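Local coordinates for probable zinc protease PqqL (PDB 6OFT), which is probably a zinc-dependent periplasmic endopeptidase of the M16 family, represented here by its first half, at residues G305-S310 against S319-V324; I257-R262 against A430-M435; A278-L283 against A418-Q423. All coordinates share one frame; numbering follows the deposited sequence.

Contact 1 of 3, residues G305-S310 against S319-V324; sequences GGTARS and SLFFRV
Thr307 and Arg323 face each other as a hydrogen-bonded antiparallel pair, and their two backbone bonds differ. Arg323 N gives its hydrogen almost straight to Thr307 O, at 2.7 Å. Thr307 N reaches Arg323 O at 2.9 Å with a bent angle of 138°, the donor tilted well away from the carbonyl plane. Two residues on, Arg309 and Phe321 repeat the exchange more evenly, Phe321 N to Arg309 O at 2.9 Å and Arg309 N to Phe321 O at 3.1 Å. Thr307 OG1 gives a weak hydrogen bond to Ala308 O. The carbonyls also receive CA-H...O contacts, as from Ala308 CA to Phe321 O at 3.2 Å. The segments form the arms of a beta hairpin, strands 303-314 and 317-326, at one margin of the five-stranded sheet of the second M16-type domain. Strand 317-326 is internal, so the backbones of Leu320, Phe322 and Val324 turn to strand 256-264, bonding to Tyr261, Leu259 and Ile257, while Ser319 pairs with Val311. Ser319 OG is satisfied by Tyr261 O, and Ala308 N by Asn288 OD1 from helix 271-296. Gly306 suits its place because a beta carbon there would run into Arg323 O. On the sheet face of Thr307, Arg309 and Phe321, the phenyl ring stands with CG between its backbone N and carbonyl carbon (chi1 65°), which swings it over the neighbouring strand. Its CZ lies 3.5 Å from Arg309 CZ, above the centre of the guanidinium, the two planes 79° apart, while Arg309 CB makes an off-centre CH-pi contact with the ring. Arg323 bends away at chi3 to a salt bridge with Glu433. On the opposite face the small Ala308 leaves room for Phe322, CB to CD2 3.6 Å, beneath helix 271-296.

Contact 2 of 3, residues I257-R262 against A430-M435; sequences IALYYR and AFWEQM. With GOL (glycerol), chain C.
Leu259 CD1 sits over the indole of Trp432, 3.9 Å from the centroid of its five-membered ring, while Ile257 CD1 adds a looser contact at Trp432 CE3. On the other sheet face Tyr260 and Phe431 lie nearly parallel, planes 7° apart but slid so they barely overlap; instead Tyr260 CB rests over the phenyl face, 3.6 Å from its centroid. A chi1 of 69° tucks the Phe431 phenyl back over its own backbone, on the side of strand 256-264. Behind these side chains run four backbone bonds, among them Tyr260 N to Phe431 O at 2.9 Å and 172°. This antiparallel pairing brings a late strand, 430-436, into the mixed sheet of the second M16-type domain between 256-264 and 242-248. Ala430 CB, with no bulk beyond it, meets Tyr261 CD1 obliquely at 3.9 Å. Farther out, Trp432 NE1 donates to O1 of a glycerol, probably from the crystallisation liquor, at 3.0 Å, and helix 448-459 packs against the indole. Were Trp432 cut back to an alanine, Leu259 CD1 would probably lose its aromatic platform and a gap would open beneath that helix. Glu433 extends its buried carboxylate to Arg156 in a salt bridge through OE1.

Contact 3 of 3, residues A278-L283 against A418-Q423; sequences AEWSML and AEKWQQ
The indole of Trp280 takes the aliphatic chain of Lys420 across one face: Lys420 CD lies 3.6 Å from the centroid of the six-membered ring, a CH-pi contact over the face of that ring, and the two side chains cross at about a right angle. At the pyrrole side, Trp280 NE1 has a weak hydrogen bond to Glu276. The second indole, Trp421, meets Leu283 CD2 at its CE3, 4.0 Å away, and its NE1 is satisfied by Asp346. Helices 271-296 and 414-425 pack steeply, their local axes 79° apart and 10.5 Å at closest approach, on the sheet face that carries Leu320 and Phe322 in this M16-type alpha/beta domain. Lys420 is long enough to span the gap, and bends at chi2 (-120°) and chi4 set CD over the Trp280 ring while NZ turns to Glu279 OE1 in a salt bridge of 3.5 Å. Lysine fits here by offering both an apolar stem and a charge. The other carboxylate oxygen, Glu279 OE2, is held by Ser416 OG, which probably helps fix the turn of the group. Leu283, branched and apolar, fills the space beside the lysine stem, CD1 to Lys420 CB 4.0 Å.

How the contacts relate
Contacts 1 and 2 are steps across one five-stranded sheet, their centres about 9 Å apart, joined where strand 317-326 lies beside strand 256-264. Contact 3 lies about 14 Å from contact 1, centre to centre, in the helices on one face of that sheet; it meets contact 1 through Trp280 on Leu320 and Trp421 on Phe322. It does not touch contact 2, whose centre is about 18 Å away, with nearest atoms about 7 Å apart. Along the chain the order is strand 256-264, helix 271-296, the hairpin, then helix 414-425 and strand 430-436. Contacts 2 and 3 tie 414-436 back to earlier elements of this domain, which is separate from the one holding the predicted zinc ligands.

Contact 1 of 3, residues G305-S310 against S319-V324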
loop_
_atom_site.group_PDB
_atom_site.type_symbol
_atom_site.label_atom_id
_atom_site.label_comp_id
_atom_site.label_asym_id
_atom_site.label_seq_id
_atom_site.Cartn_x
_atom_site.Cartn_y
_atom_site.Cartn_z
ATOM N N GLY A 305 -2.402 -13.005 21.165
ATOM C CA GLY A 305 -2.050 -11.637 20.818
ATOM C C GLY A 305 -3.182 -10.923 20.115
ATOM O O GLY A 305 -4.352 -11.274 20.288
ATOM N N GLY A 306 -2.823 -9.926 19.323
ATOM C CA GLY A 306 -3.782 -9.146 18.557
ATOM C C GLY A 306 -3.238 -7.806 18.124
ATOM O O GLY A 306 -2.173 -7.388 18.591
ATOM N N THR A 307 -3.967 -7.133 17.207
ATOM C CA THR A 307 -3.577 -5.830 16.652
ATOM C C THR A 307 -4.762 -5.006 16.135
ATOM O O THR A 307 -5.848 -5.527 15.901
ATOM C CB THR A 307 -2.486 -6.011 15.557
ATOM O OG1 THR A 307 -1.880 -4.749 15.276
ATOM C CG2 THR A 307 -3.028 -6.622 14.256
ATOM N N ALA A 308 -4.525 -3.722 15.950
ATOM C CA ALA A 308 -5.421 -2.768 15.323
ATOM C C ALA A 308 -4.575 -2.197 14.190
ATOM O O ALA A 308 -3.362 -1.998 14.357
ATOM C CB ALA A 308 -5.826 -1.674 16.291
ATOM N N ARG A 309 -5.187 -2.003 13.028
ATOM C CA ARG A 309 -4.475 -1.506 11.860
ATOM C C ARG A 309 -5.412 -0.826 10.896
ATOM O O ARG A 309 -6.606 -1.136 10.851
ATOM C CB ARG A 309 -3.800 -2.675 11.127
ATOM C CG ARG A 309 -2.322 -2.459 10.845
ATOM C CD ARG A 309 -1.796 -3.415 9.784
ATOM N NE ARG A 309 -1.800 -4.810 10.232
ATOM C CZ ARG A 309 -2.024 -5.851 9.435
ATOM N NH1 ARG A 309 -2.270 -5.668 8.143
ATOM N NH2 ARG A 309 -2.017 -7.083 9.926
ATOM N N SER A 310 -4.847 0.084 10.102
ATOM C CA SER A 310 -5.531 0.749 9.014
ATOM C C SER A 310 -4.905 0.223 7.722
ATOM O O SER A 310 -3.696 0.003 7.665
ATOM C CB SER A 310 -5.402 2.267 9.111
ATOM O OG SER A 310 -4.055 2.700 9.039
ATOM N N SER A 319 -9.784 0.779 5.520
ATOM C CA SER A 319 -10.405 -0.043 6.532
ATOM C C SER A 319 -9.587 0.011 7.792
ATOM O O SER A 319 -8.357 -0.096 7.756
ATOM C CB SER A 319 -10.581 -1.486 6.088
ATOM O OG SER A 319 -11.312 -2.182 7.087
ATOM N N LEU A 320 -10.274 0.187 8.911
ATOM C CA LEU A 320 -9.681 0.139 10.234
ATOM C C LEU A 320 -10.215 -1.131 10.881
ATOM O O LEU A 320 -11.430 -1.279 11.030
ATOM C CB LEU A 320 -10.086 1.369 11.054
ATOM C CG LEU A 320 -9.041 2.446 11.292
ATOM C CD1 LEU A 320 -8.786 3.245 10.038
ATOM C CD2 LEU A 320 -9.519 3.400 12.355
ATOM N N PHE A 321 -9.323 -2.076 11.214
ATOM C CA PHE A 321 -9.749 -3.308 11.874
ATOM C C PHE A 321 -9.135 -3.510 13.261
ATOM O O PHE A 321 -8.030 -3.038 13.535
ATOM C CB PHE A 321 -9.530 -4.544 10.996
ATOM C CG PHE A 321 -8.106 -4.905 10.651
ATOM C CD1 PHE A 321 -7.381 -5.779 11.453
ATOM C CD2 PHE A 321 -7.509 -4.422 9.491
ATOM C CE1 PHE A 321 -6.065 -6.121 11.131
ATOM C CE2 PHE A 321 -6.203 -4.784 9.156
ATOM C CZ PHE A 321 -5.498 -5.649 9.967
ATOM N N PHE A 322 -9.840 -4.262 14.114
ATOM C CA PHE A 322 -9.405 -4.591 15.474
ATOM C C PHE A 322 -9.443 -6.099 15.589
ATOM O O PHE A 322 -10.506 -6.700 15.478
ATOM C CB PHE A 322 -10.296 -3.903 16.520
ATOM C CG PHE A 322 -10.350 -2.400 16.356
ATOM C CD1 PHE A 322 -11.348 -1.802 15.590
ATOM C CD2 PHE A 322 -9.400 -1.584 16.956
ATOM C CE1 PHE A 322 -11.380 -0.417 15.409
ATOM C CE2 PHE A 322 -9.434 -0.194 16.782
ATOM C CZ PHE A 322 -10.425 0.382 16.012
ATOM N N ARG A 323 -8.266 -6.714 15.750
ATOM C CA ARG A 323 -8.114 -8.161 15.794
ATOM C C ARG A 323 -7.546 -8.692 17.100
ATOM O O ARG A 323 -6.659 -8.076 17.685
ATOM C CB ARG A 323 -7.255 -8.613 14.598
ATOM C CG ARG A 323 -7.027 -10.131 14.504
ATOM C CD ARG A 323 -6.148 -10.506 13.329
ATOM N NE ARG A 323 -6.755 -10.163 12.039
ATOM C CZ ARG A 323 -7.708 -10.875 11.447
ATOM N NH1 ARG A 323 -8.184 -11.972 12.026
ATOM N NH2 ARG A 323 -8.194 -10.496 10.271
ATOM N N VAL A 324 -8.062 -9.858 17.543
ATOM C CA VAL A 324 -7.568 -10.604 18.692
ATOM C C VAL A 324 -7.292 -12.033 18.199
ATOM O O VAL A 324 -8.196 -12.687 17.666
ATOM C CB VAL A 324 -8.486 -10.561 19.952
ATOM C CG1 VAL A 324 -8.063 -11.611 20.974
ATOM C CG2 VAL A 324 -8.493 -9.175 20.599
#

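Contact 2 of 3, residues I257-R262 against A430-M435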
loop_
_atom_site.group_PDB
_atom_site.type_symbol
_atom_site.label_atom_id
_atom_site.label_comp_id
_atom_site.label_asym_id
_atom_site.label_seq_id
_atom_site.Cartn_x
_atom_site.Cartn_y
_atom_site.Cartn_z
ATOM N N ILE A 257 -10.483 -13.510 15.773
ATOM C CA ILE A 257 -11.668 -12.704 15.507
ATOM C C ILE A 257 -11.255 -11.255 15.237
ATOM O O ILE A 257 -10.351 -10.739 15.885
ATOM C CB ILE A 257 -12.731 -12.853 16.652
ATOM C CG1 ILE A 257 -14.084 -12.172 16.279
ATOM C CG2 ILE A 257 -12.191 -12.383 18.024
ATOM C CD1 ILE A 257 -15.303 -12.584 17.114
ATOM N N ALA A 258 -11.916 -10.609 14.271
ATOM C CA ALA A 258 -11.636 -9.221 13.957
ATOM C C ALA A 258 -12.915 -8.453 13.611
ATOM O O ALA A 258 -13.854 -9.025 13.047
ATOM C CB ALA A 258 -10.639 -9.141 12.800
ATOM N N LEU A 259 -12.939 -7.187 13.968
ATOM C CA LEU A 259 -14.018 -6.258 13.554
ATOM C C LEU A 259 -13.395 -5.254 12.575
ATOM O O LEU A 259 -12.398 -4.666 12.942
ATOM C CB LEU A 259 -14.608 -5.536 14.758
ATOM C CG LEU A 259 -15.599 -4.425 14.432
ATOM C CD1 LEU A 259 -16.758 -4.941 13.614
ATOM C CD2 LEU A 259 -16.120 -3.760 15.687
ATOM N N TYR A 260 -13.929 -5.144 11.375
ATOM C CA TYR A 260 -13.450 -4.241 10.335
ATOM C C TYR A 260 -14.456 -3.126 10.113
ATOM O O TYR A 260 -15.649 -3.396 9.981
ATOM C CB TYR A 260 -13.309 -4.994 9.003
ATOM C CG TYR A 260 -12.103 -5.903 8.875
ATOM C CD1 TYR A 260 -12.088 -7.161 9.473
ATOM C CD2 TYR A 260 -11.025 -5.554 8.064
ATOM C CE1 TYR A 260 -11.004 -8.025 9.319
ATOM C CE2 TYR A 260 -9.928 -6.406 7.911
ATOM C CZ TYR A 260 -9.908 -7.626 8.568
ATOM O OH TYR A 260 -8.828 -8.467 8.431
ATOM N N TYR A 261 -13.968 -1.916 10.067
ATOM C CA TYR A 261 -14.773 -0.725 9.731
ATOM C C TYR A 261 -14.246 -0.202 8.386
ATOM O O TYR A 261 -13.072 -0.345 8.161
ATOM C CB TYR A 261 -14.664 0.351 10.809
ATOM C CG TYR A 261 -15.389 0.080 12.099
ATOM C CD1 TYR A 261 -16.753 0.247 12.205
ATOM C CD2 TYR A 261 -14.708 -0.327 13.225
ATOM C CE1 TYR A 261 -17.432 0.011 13.381
ATOM C CE2 TYR A 261 -15.369 -0.562 14.414
ATOM C CZ TYR A 261 -16.736 -0.403 14.491
ATOM O OH TYR A 261 -17.413 -0.627 15.642
ATOM N N ARG A 262 -15.074 0.338 7.525
ATOM C CA ARG A 262 -14.633 0.896 6.248
ATOM C C ARG A 262 -14.991 2.373 6.278
ATOM O O ARG A 262 -16.089 2.733 6.687
ATOM C CB ARG A 262 -15.271 0.194 5.034
ATOM C CG ARG A 262 -15.051 -1.328 4.958
ATOM C CD ARG A 262 -15.382 -1.893 3.578
ATOM N NE ARG A 262 -16.600 -1.301 3.013
ATOM C CZ ARG A 262 -16.771 -1.002 1.730
ATOM N NH1 ARG A 262 -15.817 -1.271 0.843
ATOM N NH2 ARG A 262 -17.899 -0.439 1.319
ATOM N N ALA A 430 -19.473 -1.993 8.345
ATOM C CA ALA A 430 -18.647 -2.888 9.172
ATOM C C ALA A 430 -18.866 -4.379 8.919
ATOM O O ALA A 430 -19.903 -4.707 8.388
ATOM C CB ALA A 430 -18.846 -2.582 10.627
ATOM N N PHE A 431 -17.896 -5.198 9.309
ATOM C CA PHE A 431 -18.039 -6.641 9.228
ATOM C C PHE A 431 -17.206 -7.363 10.287
ATOM O O PHE A 431 -16.075 -6.959 10.576
ATOM C CB PHE A 431 -17.786 -7.197 7.806
ATOM C CG PHE A 431 -16.375 -7.132 7.270
ATOM C CD1 PHE A 431 -15.961 -6.059 6.478
ATOM C CD2 PHE A 431 -15.483 -8.180 7.483
ATOM C CE1 PHE A 431 -14.673 -6.028 5.934
ATOM C CE2 PHE A 431 -14.184 -8.136 6.959
ATOM C CZ PHE A 431 -13.796 -7.072 6.170
ATOM N N TRP A 432 -17.796 -8.400 10.851
ATOM C CA TRP A 432 -17.148 -9.312 11.820
ATOM C C TRP A 432 -16.488 -10.441 11.044
ATOM O O TRP A 432 -17.087 -10.921 10.118
ATOM C CB TRP A 432 -18.152 -9.884 12.817
ATOM C CG TRP A 432 -18.535 -8.908 13.873
ATOM C CD1 TRP A 432 -19.633 -8.123 13.881
ATOM C CD2 TRP A 432 -17.796 -8.587 15.056
ATOM N NE1 TRP A 432 -19.633 -7.346 14.993
ATOM C CE2 TRP A 432 -18.521 -7.598 15.732
ATOM C CE3 TRP A 432 -16.606 -9.043 15.615
ATOM C CZ2 TRP A 432 -18.095 -7.051 16.935
ATOM C CZ3 TRP A 432 -16.188 -8.506 16.801
ATOM C CH2 TRP A 432 -16.914 -7.514 17.449
ATOM N N GLU A 433 -15.311 -10.839 11.437
ATOM C CA GLU A 433 -14.635 -11.924 10.756
ATOM C C GLU A 433 -13.900 -12.855 11.710
ATOM O O GLU A 433 -13.161 -12.402 12.575
ATOM C CB GLU A 433 -13.665 -11.349 9.716
ATOM C CG GLU A 433 -12.981 -12.387 8.848
ATOM C CD GLU A 433 -11.751 -11.801 8.199
ATOM O OE1 GLU A 433 -11.888 -11.213 7.105
ATOM O OE2 GLU A 433 -10.659 -11.889 8.803
ATOM N N GLN A 434 -14.079 -14.158 11.510
ATOM C CA GLN A 434 -13.373 -15.182 12.262
ATOM C C GLN A 434 -12.552 -16.021 11.313
ATOM O O GLN A 434 -12.982 -16.283 10.196
ATOM C CB GLN A 434 -14.325 -16.061 13.076
ATOM C CG GLN A 434 -14.717 -15.409 14.402
ATOM C CD GLN A 434 -15.900 -16.070 15.043
ATOM O OE1 GLN A 434 -15.813 -16.628 16.137
ATOM N NE2 GLN A 434 -17.038 -16.006 14.388
ATOM N N MET A 435 -11.376 -16.450 11.765
ATOM C CA MET A 435 -10.477 -17.290 10.982
ATOM C C MET A 435 -10.269 -18.581 11.735
ATOM O O MET A 435 -9.990 -18.547 12.932
ATOM C CB MET A 435 -9.159 -16.559 10.710
ATOM C CG MET A 435 -9.300 -15.497 9.645
ATOM S SD MET A 435 -7.815 -14.511 9.369
ATOM C CE MET A 435 -6.703 -15.766 8.608
HETATM C C1 GOL C . -20.544 -4.118 15.423
HETATM O O1 GOL C . -21.292 -5.054 16.099
HETATM C C2 GOL C . -21.162 -2.757 15.624
HETATM O O2 GOL C . -21.062 -2.463 17.012
HETATM C C3 GOL C . -20.449 -1.793 14.698
HETATM O O3 GOL C . -19.776 -0.829 15.416
#

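Contact 3 of 3, residues A278-L283 against A418-Q423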
loop_
_atom_site.group_PDB
_atom_site.type_symbol
_atom_site.label_atom_id
_atom_site.label_comp_id
_atom_site.label_asym_id
_atom_site.label_seq_id
_atom_site.Cartn_x
_atom_site.Cartn_y
_atom_site.Cartn_z
ATOM N N ALA A 278 -3.394 11.548 11.825
ATOM C CA ALA A 278 -2.716 11.321 13.107
ATOM C C ALA A 278 -3.691 10.805 14.186
ATOM O O ALA A 278 -3.298 9.997 15.020
ATOM C CB ALA A 278 -2.034 12.597 13.581
ATOM N N GLU A 279 -4.946 11.262 14.160
ATOM C CA GLU A 279 -5.968 10.809 15.112
ATOM C C GLU A 279 -6.361 9.347 14.869
ATOM O O GLU A 279 -6.498 8.615 15.843
ATOM C CB GLU A 279 -7.195 11.729 15.117
ATOM C CG GLU A 279 -6.906 13.066 15.787
ATOM C CD GLU A 279 -8.109 13.934 16.092
ATOM O OE1 GLU A 279 -9.106 13.865 15.342
ATOM O OE2 GLU A 279 -8.044 14.708 17.073
ATOM N N TRP A 280 -6.507 8.909 13.590
ATOM C CA TRP A 280 -6.820 7.492 13.308
ATOM C C TRP A 280 -5.654 6.603 13.704
ATOM O O TRP A 280 -5.876 5.540 14.267
ATOM C CB TRP A 280 -7.201 7.230 11.835
ATOM C CG TRP A 280 -8.500 7.835 11.397
ATOM C CD1 TRP A 280 -8.683 8.714 10.371
ATOM C CD2 TRP A 280 -9.794 7.635 11.993
ATOM N NE1 TRP A 280 -10.008 9.080 10.289
ATOM C CE2 TRP A 280 -10.712 8.437 11.278
ATOM C CE3 TRP A 280 -10.270 6.850 13.069
ATOM C CZ2 TRP A 280 -12.080 8.475 11.592
ATOM C CZ3 TRP A 280 -11.616 6.907 13.400
ATOM C CH2 TRP A 280 -12.510 7.698 12.659
ATOM N N SER A 281 -4.419 7.052 13.421
ATOM C CA SER A 281 -3.162 6.371 13.728
ATOM C C SER A 281 -2.979 6.221 15.238
ATOM O O SER A 281 -2.525 5.174 15.700
ATOM C CB SER A 281 -1.991 7.150 13.135
ATOM O OG SER A 281 -0.748 6.567 13.490
ATOM N N MET A 282 -3.337 7.267 16.003
ATOM C CA MET A 282 -3.228 7.244 17.456
ATOM C C MET A 282 -4.266 6.356 18.095
ATOM O O MET A 282 -3.911 5.642 19.023
ATOM C CB MET A 282 -3.226 8.640 18.047
ATOM C CG MET A 282 -1.842 9.232 17.994
ATOM S SD MET A 282 -1.782 10.863 18.677
ATOM C CE MET A 282 -0.214 11.359 18.094
ATOM N N LEU A 283 -5.515 6.334 17.562
ATOM C CA LEU A 283 -6.577 5.447 18.059
ATOM C C LEU A 283 -6.148 3.992 17.911
ATOM O O LEU A 283 -6.327 3.206 18.839
ATOM C CB LEU A 283 -7.912 5.690 17.339
ATOM C CG LEU A 283 -8.769 6.865 17.823
ATOM C CD1 LEU A 283 -9.992 7.013 16.971
ATOM C CD2 LEU A 283 -9.195 6.709 19.297
ATOM N N ALA A 418 -12.122 10.814 21.776
ATOM C CA ALA A 418 -13.373 10.218 22.272
ATOM C C ALA A 418 -14.465 10.487 21.252
ATOM O O ALA A 418 -15.284 9.607 20.994
ATOM C CB ALA A 418 -13.752 10.799 23.634
ATOM N N GLU A 419 -14.433 11.680 20.620
ATOM C CA GLU A 419 -15.365 12.069 19.563
ATOM C C GLU A 419 -15.205 11.170 18.340
ATOM O O GLU A 419 -16.207 10.656 17.829
ATOM C CB GLU A 419 -15.153 13.530 19.164
ATOM C CG GLU A 419 -16.359 14.131 18.466
ATOM C CD GLU A 419 -16.022 15.213 17.464
ATOM O OE1 GLU A 419 -15.227 16.120 17.801
ATOM O OE2 GLU A 419 -16.562 15.154 16.337
ATOM N N LYS A 420 -13.946 10.964 17.898
ATOM C CA LYS A 420 -13.590 10.135 16.753
ATOM C C LYS A 420 -13.914 8.663 16.985
ATOM O O LYS A 420 -14.374 7.982 16.051
ATOM C CB LYS A 420 -12.109 10.310 16.396
ATOM C CG LYS A 420 -11.868 11.363 15.338
ATOM C CD LYS A 420 -11.188 10.762 14.113
ATOM C CE LYS A 420 -10.496 11.774 13.227
ATOM N NZ LYS A 420 -11.383 12.902 12.825
ATOM N N TRP A 421 -13.676 8.170 18.224
ATOM C CA TRP A 421 -14.009 6.801 18.612
ATOM C C TRP A 421 -15.530 6.582 18.554
ATOM O O TRP A 421 -15.984 5.571 18.007
ATOM C CB TRP A 421 -13.492 6.467 20.008
ATOM C CG TRP A 421 -13.773 5.042 20.390
ATOM C CD1 TRP A 421 -14.816 4.580 21.143
ATOM C CD2 TRP A 421 -13.026 3.889 19.984
ATOM N NE1 TRP A 421 -14.743 3.214 21.262
ATOM C CE2 TRP A 421 -13.662 2.759 20.546
ATOM C CE3 TRP A 421 -11.819 3.709 19.279
ATOM C CZ2 TRP A 421 -13.148 1.462 20.404
ATOM C CZ3 TRP A 421 -11.336 2.420 19.103
ATOM C CH2 TRP A 421 -12.002 1.314 19.657
ATOM N N GLN A 422 -16.316 7.520 19.112
ATOM C CA GLN A 422 -17.774 7.414 19.068
ATOM C C GLN A 422 -18.295 7.415 17.627
ATOM O O GLN A 422 -19.222 6.663 17.319
ATOM C CB GLN A 422 -18.452 8.492 19.915
ATOM C CG GLN A 422 -19.845 8.069 20.370
ATOM C CD GLN A 422 -20.683 9.231 20.822
ATOM O OE1 GLN A 422 -21.417 9.827 20.036
ATOM N NE2 GLN A 422 -20.601 9.570 22.097
ATOM N N GLN A 423 -17.686 8.222 16.739
ATOM C CA GLN A 423 -18.059 8.272 15.316
ATOM C C GLN A 423 -17.756 6.950 14.599
ATOM O O GLN A 423 -18.600 6.456 13.844
ATOM C CB GLN A 423 -17.362 9.434 14.614
ATOM C CG GLN A 423 -17.975 10.787 14.959
ATOM C CD GLN A 423 -17.086 11.941 14.561
ATOM O OE1 GLN A 423 -15.887 11.780 14.307
ATOM N NE2 GLN A 423 -17.659 13.139 14.513
#